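Aldehyde dehydrogenase family protein (Pseudomonas syringae pv. tomato, PDB 5IUV) probably catalyses the NAD+-dependent oxidation of indole-3-acetaldehyde to the auxin indole-3-acetic acid, as a member of the aldehyde dehydrogenase family. Local coordinates at residues A[247-252]-A[266-271]; A[275-280]-A[416-421]; A[281-286]-A[312-317]; A[468-471]-A[476-479]. One frame throughout, in Å; residues are numbered along the deposited sequence.

Contact 1: A[247-252]-A[266-271]; sequences KIAKQL and LEAGGK. With NAD (nicotinamide-adenine-dinucleotide), chain C.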
loop_
_atom_site.group_PDB
_atom_site.type_symbol
_atom_site.label_atom_id
_atom_site.label_comp_id
_atom_site.label_asym_id
_atom_site.label_seq_id
_atom_site.Cartn_x
_atom_site.Cartn_y
_atom_site.Cartn_z
ATOM N N LYS A 247 -12.208 -30.780 -11.317
ATOM C CA LYS A 247 -12.963 -31.129 -12.518
ATOM C C LYS A 247 -14.084 -30.135 -12.847
ATOM O O LYS A 247 -14.231 -29.703 -13.996
ATOM C CB LYS A 247 -13.554 -32.529 -12.378
ATOM C CG LYS A 247 -14.393 -32.959 -13.565
ATOM C CD LYS A 247 -15.257 -34.161 -13.217
ATOM C CE LYS A 247 -16.012 -34.672 -14.431
ATOM N NZ LYS A 247 -15.078 -35.227 -15.446
ATOM N N ILE A 248 -14.884 -29.788 -11.845
ATOM C CA ILE A 248 -15.970 -28.834 -12.043
ATOM C C ILE A 248 -15.420 -27.418 -12.210
ATOM O O ILE A 248 -15.951 -26.624 -12.983
ATOM C CB ILE A 248 -16.976 -28.862 -10.872
ATOM C CG1 ILE A 248 -17.621 -30.247 -10.761
ATOM C CG2 ILE A 248 -18.057 -27.798 -11.060
ATOM C CD1 ILE A 248 -18.372 -30.664 -12.011
ATOM N N ALA A 249 -14.347 -27.111 -11.491
ATOM C CA ALA A 249 -13.703 -25.809 -11.614
ATOM C C ALA A 249 -13.315 -25.518 -13.062
ATOM O O ALA A 249 -13.584 -24.432 -13.570
ATOM C CB ALA A 249 -12.476 -25.729 -10.698
ATOM N N LYS A 250 -12.706 -26.496 -13.730
ATOM C CA LYS A 250 -12.358 -26.362 -15.141
ATOM C C LYS A 250 -13.578 -26.120 -16.027
ATOM O O LYS A 250 -13.519 -25.324 -16.961
ATOM C CB LYS A 250 -11.601 -27.605 -15.633
ATOM C CG LYS A 250 -10.160 -27.706 -15.164
ATOM C CD LYS A 250 -9.616 -29.080 -15.504
ATOM C CE LYS A 250 -8.150 -29.176 -15.191
ATOM N NZ LYS A 250 -7.622 -30.546 -15.459
ATOM N N GLN A 251 -14.675 -26.809 -15.732
ATOM C CA GLN A 251 -15.895 -26.672 -16.510
ATOM C C GLN A 251 -16.465 -25.259 -16.412
ATOM O O GLN A 251 -17.110 -24.786 -17.339
ATOM C CB GLN A 251 -16.933 -27.696 -16.042
ATOM C CG GLN A 251 -18.197 -27.765 -16.912
ATOM C CD GLN A 251 -17.959 -28.162 -18.369
ATOM O OE1 GLN A 251 -18.329 -27.430 -19.288
ATOM N NE2 GLN A 251 -17.387 -29.340 -18.583
ATOM N N LEU A 252 -16.231 -24.584 -15.288
ATOM C CA LEU A 252 -16.710 -23.207 -15.130
ATOM C C LEU A 252 -15.967 -22.254 -16.074
ATOM O O LEU A 252 -16.542 -21.293 -16.574
ATOM C CB LEU A 252 -16.560 -22.719 -13.679
ATOM C CG LEU A 252 -17.310 -23.433 -12.542
ATOM C CD1 LEU A 252 -17.506 -22.476 -11.378
ATOM C CD2 LEU A 252 -18.646 -24.021 -12.991
ATOM N N LEU A 266 -11.459 -19.573 -8.825
ATOM C CA LEU A 266 -11.591 -20.972 -8.430
ATOM C C LEU A 266 -10.762 -21.332 -7.205
ATOM O O LEU A 266 -9.599 -20.945 -7.092
ATOM C CB LEU A 266 -11.175 -21.883 -9.594
ATOM C CG LEU A 266 -11.829 -21.564 -10.941
ATOM C CD1 LEU A 266 -11.101 -22.243 -12.099
ATOM C CD2 LEU A 266 -13.292 -21.968 -10.899
ATOM N N GLU A 267 -11.371 -22.095 -6.305
ATOM C CA GLU A 267 -10.664 -22.729 -5.201
ATOM C C GLU A 267 -10.950 -24.219 -5.309
ATOM O O GLU A 267 -12.078 -24.644 -5.094
ATOM C CB GLU A 267 -11.126 -22.175 -3.852
ATOM C CG GLU A 267 -10.931 -20.671 -3.685
ATOM C CD GLU A 267 -9.726 -20.334 -2.819
ATOM O OE1 GLU A 267 -9.155 -21.270 -2.215
ATOM O OE2 GLU A 267 -9.358 -19.142 -2.736
ATOM N N ALA A 268 -9.944 -25.012 -5.658
ATOM C CA ALA A 268 -10.191 -26.391 -6.040
ATOM C C ALA A 268 -9.460 -27.376 -5.138
ATOM O O ALA A 268 -9.183 -27.081 -3.980
ATOM C CB ALA A 268 -9.805 -26.611 -7.495
ATOM N N GLY A 269 -9.155 -28.549 -5.672
ATOM C CA GLY A 269 -8.600 -29.616 -4.859
ATOM C C GLY A 269 -7.201 -29.362 -4.331
ATOM O O GLY A 269 -6.563 -28.354 -4.647
ATOM N N GLY A 270 -6.724 -30.293 -3.514
ATOM C CA GLY A 270 -5.368 -30.233 -3.008
ATOM C C GLY A 270 -4.820 -31.624 -2.757
ATOM O O GLY A 270 -5.572 -32.585 -2.629
ATOM N N LYS A 271 -3.497 -31.729 -2.704
ATOM C CA LYS A 271 -2.836 -32.939 -2.228
ATOM C C LYS A 271 -1.614 -32.485 -1.445
ATOM O O LYS A 271 -0.476 -32.690 -1.863
ATOM C CB LYS A 271 -2.441 -33.863 -3.381
ATOM C CG LYS A 271 -2.059 -35.279 -2.938
ATOM C CD LYS A 271 -3.292 -36.118 -2.583
ATOM C CE LYS A 271 -2.893 -37.442 -1.925
ATOM N NZ LYS A 271 -4.073 -38.258 -1.494
HETATM P PA NAD C . -17.945 -30.360 -6.615
HETATM O O1A NAD C . -16.937 -29.890 -7.592
HETATM O O2A NAD C . -18.600 -31.677 -6.984
HETATM O O5B NAD C . -19.062 -29.264 -6.414
HETATM C C5B NAD C . -18.894 -28.015 -5.711
HETATM C C4B NAD C . -20.127 -27.188 -5.976
HETATM O O4B NAD C . -20.295 -27.039 -7.402
HETATM C C3B NAD C . -21.464 -27.720 -5.448
HETATM O O3B NAD C . -22.296 -26.653 -5.007
HETATM C C2B NAD C . -22.066 -28.406 -6.677
HETATM O O2B NAD C . -23.486 -28.486 -6.611
HETATM C C1B NAD C . -21.583 -27.473 -7.784
HETATM N N9A NAD C . -21.502 -28.037 -9.129
HETATM C C8A NAD C . -21.348 -29.351 -9.482
HETATM N N7A NAD C . -21.404 -29.571 -10.773
HETATM C C5A NAD C . -21.583 -28.302 -11.314
HETATM C C6A NAD C . -21.667 -27.841 -12.644
HETATM N N6A NAD C . -21.655 -28.643 -13.714
HETATM N N1A NAD C . -21.789 -26.506 -12.837
HETATM C C2A NAD C . -21.845 -25.702 -11.771
HETATM N N3A NAD C . -21.790 -26.022 -10.474
HETATM C C4A NAD C . -21.647 -27.349 -10.311
HETATM O O3 NAD C . -17.245 -30.533 -5.180
HETATM P PN NAD C . -17.752 -31.056 -3.750
HETATM O O1N NAD C . -17.816 -32.534 -3.841
HETATM O O2N NAD C . -18.969 -30.305 -3.367
HETATM O O5D NAD C . -16.590 -30.567 -2.768
HETATM C C5D NAD C . -15.356 -31.302 -2.607
HETATM C C4D NAD C . -14.274 -30.574 -3.364
HETATM O O4D NAD C . -14.143 -29.231 -2.843
HETATM C C3D NAD C . -12.881 -31.179 -3.243
HETATM O O3D NAD C . -12.266 -31.243 -4.525
HETATM C C2D NAD C . -12.181 -30.186 -2.308
HETATM O O2D NAD C . -10.766 -30.082 -2.446
HETATM C C1D NAD C . -12.818 -28.841 -2.724
HETATM N N1N NAD C . -12.673 -27.811 -1.610
HETATM C C2N NAD C . -11.800 -26.734 -1.897
HETATM C C3N NAD C . -11.645 -25.712 -0.972
HETATM C C7N NAD C . -10.678 -24.573 -1.179
HETATM O O7N NAD C . -9.851 -24.624 -2.113
HETATM N N7N NAD C . -10.672 -23.611 -0.290
HETATM C C4N NAD C . -12.345 -25.786 0.234
HETATM C C5N NAD C . -13.171 -26.871 0.507
HETATM C C6N NAD C . -13.326 -27.875 -0.435
#
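In the NAD-binding part of the enzyme, Ala249 of helix 246-258 packs on Leu266 of strand 263-267. The two residues belong to one beta-alpha-beta unit, made of strand 239-243, helix 246-258 and strand 263-267. Leu266 reaches the helix with both methyls. CD2 lies 3.9 Å from Ala249 CB, and CD1 lies 3.6 Å from the carbonyl oxygen Ala249 O. CG of Leu266 stands anti to its own carbonyl carbon (chi1 -50°), which turns the isobutyl fork toward the helix. Leu252, one helical turn on from Ile248, adds a looser touch of CD1 to Leu266 CD2. Ala268 CB meets Ala249 CB at 4.3 Å. All four touching residues are buried, and Met261 of the second subunit also packs on Ala249 and Leu266.

The crossover is a Rossmann-type one, and the cofactor runs past its helix and strand. Ile248 lies along the adenine half of NAD. Its CG2 is 3.6 Å from C5A of the adenine, and its CG1 comes within 3.3 Å of the phosphate oxygen O1A. Leu252 CD2 touches the same base at C2A. Glu267, a predicted active-site residue, leaves the strand on the side away from the helix, and its CB lies near the carboxamide of the nicotinamide. Its chain bends at chi2 (-103°), and OE1 accepts a weak hydrogen bond from N7N of NAD at 3.4 Å, with an N-H...O angle of 140°. Gly269 CA lies 3.3 Å from the ribose oxygen O2D of NAD. The cofactor is also held by Glu194, Ser245, Lys191 and Glu401.

Contact 2: A[275-280]-A[416-421]; sequences IVFADA and EEAIQI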
loop_
_atom_site.group_PDB
_atom_site.type_symbol
_atom_site.label_atom_id
_atom_site.label_comp_id
_atom_site.label_asym_id
_atom_site.label_seq_id
_atom_site.Cartn_x
_atom_site.Cartn_y
_atom_site.Cartn_z
ATOM N N ILE A 275 5.905 -31.812 5.270
ATOM C CA ILE A 275 7.309 -32.225 5.305
ATOM C C ILE A 275 7.943 -32.100 6.686
ATOM O O ILE A 275 8.096 -30.999 7.222
ATOM C CB ILE A 275 8.155 -31.403 4.313
ATOM C CG1 ILE A 275 7.530 -31.450 2.917
ATOM C CG2 ILE A 275 9.587 -31.919 4.276
ATOM C CD1 ILE A 275 8.130 -30.435 1.966
ATOM N N VAL A 276 8.336 -33.237 7.246
ATOM C CA VAL A 276 8.903 -33.275 8.583
ATOM C C VAL A 276 10.384 -33.620 8.519
ATOM O O VAL A 276 10.760 -34.739 8.161
ATOM C CB VAL A 276 8.169 -34.294 9.474
ATOM C CG1 VAL A 276 8.719 -34.255 10.893
ATOM C CG2 VAL A 276 6.668 -34.016 9.470
ATOM N N PHE A 277 11.221 -32.644 8.849
ATOM C CA PHE A 277 12.666 -32.839 8.866
ATOM C C PHE A 277 13.118 -33.399 10.201
ATOM O O PHE A 277 12.448 -33.219 11.219
ATOM C CB PHE A 277 13.399 -31.527 8.590
ATOM C CG PHE A 277 13.391 -31.117 7.152
ATOM C CD1 PHE A 277 14.304 -31.655 6.256
ATOM C CD2 PHE A 277 12.483 -30.177 6.691
ATOM C CE1 PHE A 277 14.304 -31.269 4.927
ATOM C CE2 PHE A 277 12.482 -29.784 5.366
ATOM C CZ PHE A 277 13.392 -30.334 4.482
ATOM N N ALA A 278 14.266 -34.069 10.187
ATOM C CA ALA A 278 14.837 -34.661 11.386
ATOM C C ALA A 278 15.051 -33.619 12.480
ATOM O O ALA A 278 14.967 -33.936 13.665
ATOM C CB ALA A 278 16.157 -35.360 11.055
ATOM N N ASP A 279 15.326 -32.379 12.092
ATOM C CA ASP A 279 15.594 -31.345 13.091
ATOM C C ASP A 279 14.374 -30.476 13.410
ATOM O O ASP A 279 14.524 -29.322 13.806
ATOM C CB ASP A 279 16.767 -30.463 12.645
ATOM C CG ASP A 279 16.434 -29.577 11.454
ATOM O OD1 ASP A 279 15.425 -29.812 10.759
ATOM O OD2 ASP A 279 17.210 -28.635 11.200
ATOM N N ALA A 280 13.173 -31.025 13.234
ATOM C CA ALA A 280 11.961 -30.367 13.723
ATOM C C ALA A 280 12.120 -30.044 15.204
ATOM O O ALA A 280 12.644 -30.860 15.960
ATOM C CB ALA A 280 10.730 -31.254 13.502
ATOM N N GLU A 416 16.372 -31.257 -1.007
ATOM C CA GLU A 416 16.115 -31.128 -2.433
ATOM C C GLU A 416 15.109 -32.177 -2.917
ATOM O O GLU A 416 14.225 -31.874 -3.717
ATOM C CB GLU A 416 17.428 -31.239 -3.217
ATOM C CG GLU A 416 18.406 -30.079 -2.988
ATOM C CD GLU A 416 18.976 -30.019 -1.565
ATOM O OE1 GLU A 416 19.119 -31.083 -0.922
ATOM O OE2 GLU A 416 19.270 -28.901 -1.086
ATOM N N GLU A 417 15.236 -33.402 -2.417
ATOM C CA GLU A 417 14.300 -34.461 -2.788
ATOM C C GLU A 417 12.919 -34.195 -2.185
ATOM O O GLU A 417 11.896 -34.442 -2.821
ATOM C CB GLU A 417 14.818 -35.834 -2.341
ATOM C CG GLU A 417 13.977 -36.994 -2.867
ATOM C CD GLU A 417 14.324 -38.334 -2.235
ATOM O OE1 GLU A 417 15.181 -38.373 -1.323
ATOM O OE2 GLU A 417 13.726 -39.351 -2.652
ATOM N N ALA A 418 12.897 -33.685 -0.958
ATOM C CA ALA A 418 11.644 -33.351 -0.289
ATOM C C ALA A 418 10.850 -32.350 -1.119
ATOM O O ALA A 418 9.651 -32.508 -1.322
ATOM C CB ALA A 418 11.914 -32.799 1.103
ATOM N N ILE A 419 11.542 -31.331 -1.616
ATOM C CA ILE A 419 10.924 -30.305 -2.446
ATOM C C ILE A 419 10.434 -30.882 -3.778
ATOM O O ILE A 419 9.326 -30.580 -4.221
ATOM C CB ILE A 419 11.912 -29.141 -2.688
ATOM C CG1 ILE A 419 12.161 -28.396 -1.368
ATOM C CG2 ILE A 419 11.379 -28.177 -3.750
ATOM C CD1 ILE A 419 13.417 -27.522 -1.353
ATOM N N GLN A 420 11.251 -31.722 -4.406
ATOM C CA GLN A 420 10.873 -32.341 -5.676
ATOM C C GLN A 420 9.603 -33.176 -5.521
ATOM O O GLN A 420 8.681 -33.069 -6.329
ATOM C CB GLN A 420 12.014 -33.214 -6.214
ATOM C CG GLN A 420 11.898 -33.579 -7.700
ATOM C CD GLN A 420 10.894 -34.696 -7.982
ATOM O OE1 GLN A 420 10.714 -35.610 -7.171
ATOM N NE2 GLN A 420 10.238 -34.626 -9.137
ATOM N N ILE A 421 9.560 -34.006 -4.484
ATOM C CA ILE A 421 8.394 -34.843 -4.242
ATOM C C ILE A 421 7.175 -33.984 -3.931
ATOM O O ILE A 421 6.091 -34.214 -4.459
ATOM C CB ILE A 421 8.631 -35.828 -3.084
ATOM C CG1 ILE A 421 9.670 -36.870 -3.492
ATOM C CG2 ILE A 421 7.325 -36.523 -2.694
ATOM C CD1 ILE A 421 10.216 -37.659 -2.334
#
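Ile275, on strand 273-276, meets Ala418 of helix 415-423 methyl to methyl. Ile275 CG2 lies 4.0 Å from Ala418 CB. The branched side chain sets both of its arms near the helix. CG2 is anti to the backbone N, while CG1 stands beside that N (chi1 -53°). From there CG1 carries CD1 outward (chi2 168°), to 4.2 Å from the backbone oxygen Ala418 O. The helix is therefore touched at a methyl and a carbonyl of one residue.

Strand 273-276 runs in the mixed sheet between strands 307-311 and 430-434, parallel to both. Helix 415-423 packs on a face of this sheet, in the domain that carries the catalytic cysteine in aldehyde dehydrogenases.

Phe277 follows Ile275 by two residues, where the strand has given way to a type I turn from Phe277 to Ala280. It leaves its backbone alongside the helix, and with chi1 at -77° the far end of the ring, CZ, comes 4.4 Å from Ala418 CB at an oblique slant. This is a looser touch than that of Ile275. Phe412, at the end of strand 406-412, fills in beside the contact. It packs on Ile275 and Ala418, and its ring meets that of Phe277 edge-to-face.

Contact 3: A[281-286]-A[312-317]; sequences PDLQAA and RSIKDR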
loop_
_atom_site.group_PDB
_atom_site.type_symbol
_atom_site.label_atom_id
_atom_site.label_comp_id
_atom_site.label_asym_id
_atom_site.label_seq_id
_atom_site.Cartn_x
_atom_site.Cartn_y
_atom_site.Cartn_z
ATOM N N PRO A 281 11.676 -28.849 15.627
ATOM C CA PRO A 281 11.881 -28.433 17.023
ATOM C C PRO A 281 11.124 -29.302 18.030
ATOM O O PRO A 281 11.598 -29.504 19.145
ATOM C CB PRO A 281 11.358 -26.988 17.047
ATOM C CG PRO A 281 10.480 -26.865 15.859
ATOM C CD PRO A 281 11.045 -27.792 14.817
ATOM N N ASP A 282 9.970 -29.821 17.628
ATOM C CA ASP A 282 9.113 -30.583 18.532
ATOM C C ASP A 282 8.457 -31.728 17.772
ATOM O O ASP A 282 7.424 -31.538 17.128
ATOM C CB ASP A 282 8.050 -29.667 19.151
ATOM C CG ASP A 282 7.341 -30.296 20.345
ATOM O OD1 ASP A 282 7.242 -31.540 20.416
ATOM O OD2 ASP A 282 6.873 -29.529 21.217
ATOM N N LEU A 283 9.051 -32.914 17.834
ATOM C CA LEU A 283 8.536 -34.031 17.049
ATOM C C LEU A 283 7.156 -34.482 17.516
ATOM O O LEU A 283 6.366 -34.972 16.718
ATOM C CB LEU A 283 9.500 -35.215 17.086
ATOM C CG LEU A 283 10.585 -35.246 16.007
ATOM C CD1 LEU A 283 11.358 -36.558 16.087
ATOM C CD2 LEU A 283 9.982 -35.065 14.620
ATOM N N GLN A 284 6.865 -34.333 18.807
ATOM C CA GLN A 284 5.550 -34.723 19.309
ATOM C C GLN A 284 4.479 -33.802 18.733
ATOM O O GLN A 284 3.412 -34.251 18.310
ATOM C CB GLN A 284 5.512 -34.699 20.837
ATOM C CG GLN A 284 4.212 -35.251 21.416
ATOM C CD GLN A 284 3.988 -36.709 21.059
ATOM O OE1 GLN A 284 4.849 -37.555 21.292
ATOM N NE2 GLN A 284 2.829 -37.009 20.491
ATOM N N ALA A 285 4.779 -32.508 18.706
ATOM C CA ALA A 285 3.895 -31.533 18.086
ATOM C C ALA A 285 3.705 -31.849 16.603
ATOM O O ALA A 285 2.595 -31.762 16.083
ATOM C CB ALA A 285 4.445 -30.127 18.273
ATOM N N ALA A 286 4.784 -32.229 15.928
ATOM C CA ALA A 286 4.694 -32.591 14.513
ATOM C C ALA A 286 3.835 -33.845 14.318
ATOM O O ALA A 286 3.090 -33.956 13.344
ATOM C CB ALA A 286 6.082 -32.802 13.926
ATOM N N ARG A 312 14.154 -39.673 6.307
ATOM C CA ARG A 312 14.248 -41.110 6.552
ATOM C C ARG A 312 14.853 -41.451 7.919
ATOM O O ARG A 312 14.427 -42.408 8.559
ATOM C CB ARG A 312 15.052 -41.782 5.437
ATOM C CG ARG A 312 15.033 -43.304 5.505
ATOM C CD ARG A 312 15.363 -43.928 4.160
ATOM N NE ARG A 312 14.384 -43.566 3.139
ATOM C CZ ARG A 312 14.676 -42.881 2.038
ATOM N NH1 ARG A 312 15.926 -42.500 1.809
ATOM N NH2 ARG A 312 13.718 -42.585 1.163
ATOM N N SER A 313 15.805 -40.644 8.375
ATOM C CA SER A 313 16.514 -40.915 9.622
ATOM C C SER A 313 15.633 -40.834 10.881
ATOM O O SER A 313 16.033 -41.315 11.939
ATOM C CB SER A 313 17.702 -39.958 9.767
ATOM O OG SER A 313 17.278 -38.607 9.736
ATOM N N ILE A 314 14.449 -40.226 10.782
ATOM C CA ILE A 314 13.537 -40.192 11.928
ATOM C C ILE A 314 12.256 -40.991 11.685
ATOM O O ILE A 314 11.380 -41.054 12.551
ATOM C CB ILE A 314 13.133 -38.747 12.313
ATOM C CG1 ILE A 314 12.488 -38.029 11.127
ATOM C CG2 ILE A 314 14.335 -37.976 12.844
ATOM C CD1 ILE A 314 11.506 -36.944 11.528
ATOM N N LYS A 315 12.154 -41.597 10.509
ATOM C CA LYS A 315 10.938 -42.293 10.100
ATOM C C LYS A 315 10.529 -43.404 11.074
ATOM O O LYS A 315 9.360 -43.505 11.453
ATOM C CB LYS A 315 11.127 -42.855 8.692
ATOM C CG LYS A 315 10.261 -44.049 8.360
ATOM C CD LYS A 315 8.846 -43.644 8.035
ATOM C CE LYS A 315 8.196 -44.688 7.147
ATOM N NZ LYS A 315 8.206 -46.046 7.762
ATOM N N ASP A 316 11.490 -44.225 11.490
ATOM C CA ASP A 316 11.191 -45.353 12.368
ATOM C C ASP A 316 10.712 -44.913 13.749
ATOM O O ASP A 316 9.938 -45.614 14.399
ATOM C CB ASP A 316 12.415 -46.264 12.508
ATOM C CG ASP A 316 12.676 -47.086 11.260
ATOM O OD1 ASP A 316 11.731 -47.279 10.467
ATOM O OD2 ASP A 316 13.824 -47.546 11.077
ATOM N N ARG A 317 11.180 -43.757 14.198
ATOM C CA ARG A 317 10.741 -43.213 15.474
ATOM C C ARG A 317 9.434 -42.432 15.320
ATOM O O ARG A 317 8.574 -42.474 16.196
ATOM C CB ARG A 317 11.827 -42.309 16.077
ATOM C CG ARG A 317 11.430 -41.678 17.402
ATOM C CD ARG A 317 12.273 -40.451 17.735
ATOM N NE ARG A 317 11.661 -39.670 18.809
ATOM C CZ ARG A 317 12.089 -38.477 19.208
ATOM N NH1 ARG A 317 13.139 -37.916 18.623
ATOM N NH2 ARG A 317 11.462 -37.842 20.190
#
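Apolar packing joins Leu283, in the first turn of helix 283-295, to Ile314 of segment 312-317, on helix 312-326. Leu283 CD2 and Ile314 CD1 lie 3.9 Å apart. Ile314 holds CG1 between its backbone N and carbonyl carbon (chi1 57°), and the chain then runs out to CD1 (chi2 152°), which faces the leucine. Leu283 is buried, and it also packs on Phe318 and on Val276 of strand 273-276.

Leu283 makes its second touch with a charged group. Its CD1 sits over one face of the Arg317 guanidinium, toward the rim, 3.4 Å from NH1 and 3.7 Å from CZ. The arginine chain is extended from CG to NE, which carries the flat group out to Leu283.

The two helices lie on the same face of the mixed sheet. Strand 273-276 leads into the first and the parallel neighbour 307-311 into the second, so helix 283-295 is the connection of a beta-alpha-beta crossover.

The hydrogen bonds lie within segment 281-286, at the start of helix 283-295. Asp282 is the N-cap of this helix. Its OD1 accepts from Ala285 N at 3.2 Å, nearly straight at 168°, with the donor above the carboxylate plane. A second, weak bond comes from Gln284 N.

Contact 4: A[468-471]-A[476-479]; sequences GGFK and GRDK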
loop_
_atom_site.group_PDB
_atom_site.type_symbol
_atom_site.label_atom_id
_atom_site.label_comp_id
_atom_site.label_asym_id
_atom_site.label_seq_id
_atom_site.Cartn_x
_atom_site.Cartn_y
_atom_site.Cartn_z
ATOM N N GLY A 468 -5.570 -19.908 -1.078
ATOM C CA GLY A 468 -5.943 -20.346 -2.418
ATOM C C GLY A 468 -4.822 -21.072 -3.132
ATOM O O GLY A 468 -3.766 -21.289 -2.557
ATOM N N GLY A 469 -5.034 -21.434 -4.395
ATOM C CA GLY A 469 -4.130 -22.372 -5.045
ATOM C C GLY A 469 -3.112 -21.845 -6.037
ATOM O O GLY A 469 -3.298 -20.794 -6.657
ATOM N N PHE A 470 -2.004 -22.577 -6.142
ATOM C CA PHE A 470 -1.138 -22.558 -7.316
ATOM C C PHE A 470 -1.703 -23.592 -8.274
ATOM O O PHE A 470 -2.379 -24.520 -7.835
ATOM C CB PHE A 470 0.312 -22.931 -6.973
ATOM C CG PHE A 470 1.128 -21.814 -6.366
ATOM C CD1 PHE A 470 0.620 -21.021 -5.351
ATOM C CD2 PHE A 470 2.438 -21.602 -6.782
ATOM C CE1 PHE A 470 1.392 -20.013 -4.788
ATOM C CE2 PHE A 470 3.209 -20.598 -6.219
ATOM C CZ PHE A 470 2.682 -19.805 -5.219
ATOM N N LYS A 471 -1.416 -23.451 -9.563
ATOM C CA LYS A 471 -1.717 -24.496 -10.547
ATOM C C LYS A 471 -3.180 -24.945 -10.505
ATOM O O LYS A 471 -4.076 -24.108 -10.484
ATOM C CB LYS A 471 -0.777 -25.688 -10.339
ATOM C CG LYS A 471 0.698 -25.342 -10.562
ATOM C CD LYS A 471 1.599 -26.570 -10.499
ATOM C CE LYS A 471 2.045 -26.862 -9.080
ATOM N NZ LYS A 471 3.032 -27.992 -9.020
ATOM N N GLY A 476 -6.762 -16.948 -7.595
ATOM C CA GLY A 476 -7.316 -15.986 -6.656
ATOM C C GLY A 476 -7.285 -16.486 -5.221
ATOM O O GLY A 476 -6.957 -17.641 -4.952
ATOM N N ARG A 477 -7.647 -15.616 -4.287
ATOM C CA ARG A 477 -7.480 -15.929 -2.879
ATOM C C ARG A 477 -8.710 -15.556 -2.069
ATOM O O ARG A 477 -9.330 -14.527 -2.322
ATOM C CB ARG A 477 -6.248 -15.204 -2.316
ATOM C CG ARG A 477 -4.926 -15.565 -2.994
ATOM C CD ARG A 477 -4.496 -16.981 -2.619
ATOM N NE ARG A 477 -3.219 -17.373 -3.221
ATOM C CZ ARG A 477 -3.095 -18.009 -4.384
ATOM N NH1 ARG A 477 -4.174 -18.321 -5.094
ATOM N NH2 ARG A 477 -1.887 -18.343 -4.834
ATOM N N ASP A 478 -9.053 -16.413 -1.107
ATOM C CA ASP A 478 -10.070 -16.117 -0.102
ATOM C C ASP A 478 -9.381 -15.635 1.167
ATOM O O ASP A 478 -8.192 -15.896 1.366
ATOM C CB ASP A 478 -10.931 -17.352 0.201
ATOM C CG ASP A 478 -11.967 -17.629 -0.875
ATOM O OD1 ASP A 478 -12.313 -16.707 -1.639
ATOM O OD2 ASP A 478 -12.448 -18.776 -0.949
ATOM N N LYS A 479 -10.141 -14.941 2.015
ATOM C CA LYS A 479 -9.637 -14.283 3.218
ATOM C C LYS A 479 -8.693 -13.135 2.864
ATOM O O LYS A 479 -8.362 -12.930 1.696
ATOM C CB LYS A 479 -8.953 -15.293 4.158
ATOM C CG LYS A 479 -9.893 -16.421 4.600
ATOM C CD LYS A 479 -9.327 -17.227 5.758
ATOM C CE LYS A 479 -8.005 -17.885 5.388
ATOM N NZ LYS A 479 -7.277 -18.362 6.597
HETATM O O HOH W 1 -7.627 -20.376 -5.269
#
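Hydrogen bonds from Arg477 to backbone oxygens carry this contact. Arg477 NH1 gives one to Gly469 O at 3.1 Å, bent, at an N-H...O angle of 136°, with the donor above the carbonyl plane. The same nitrogen bonds Gly476 O at 2.9 Å, an oxygen lying in the guanidinium plane. NH1 is therefore gripped from both segments. NH2 adds a weak bond to Gly469 O. The chain bends at chi2 (-71°), which folds the guanidinium back over residues 468-469. NH2 also reaches the second subunit, with a salt bridge to Glu489 and a hydrogen bond to Leu490 O of that chain.

One water bridges the two segments. It accepts from Gly469 N at 2.9 Å and donates to Gly476 O at 2.8 Å.

The rest is close packing. The carbonyl carbon Gly468 C lies over one face of the guanidinium, and Arg477 CD sits 3.5 Å from Gly468 N. Gly468 packs its bare CA against Gly476 O at 3.8 Å. Near the guanidinium edge, Phe470 CE1 is 3.7 Å from Arg477 NH2, and the two planes are 29° apart. The ring also packs on Leu490 of the second subunit.

The two segments are loops on either side of the short strand 474-475, which pairs antiparallel with strand 263-267. Through Gly468 on one side and Arg477 on the other, they lie between the predicted active-site Glu267 and the second subunit.

Overall arrangement
Contacts 1 and 4 form one group and contacts 2 and 3 another. The centres of 1 and 4 are 11 Å apart, and they meet where Glu267 lies against Gly468 and Asp478. Both sit at the sheet that holds strands 263-267 and 474-475, contact 4 in the loops flanking the latter, and both touch the second subunit. The centres of 2 and 3 are 12 Å apart, joined by Ala278 and Val276 packing on Ile314, at the other mixed sheet and its helices. The centres of 1 and 2 are 27 Å apart. Along the chain contact 1 comes first, contact 3 is nested within contact 2, and contact 4 is last. Residues 266-280 thus lead from the cofactor site into the second sheet.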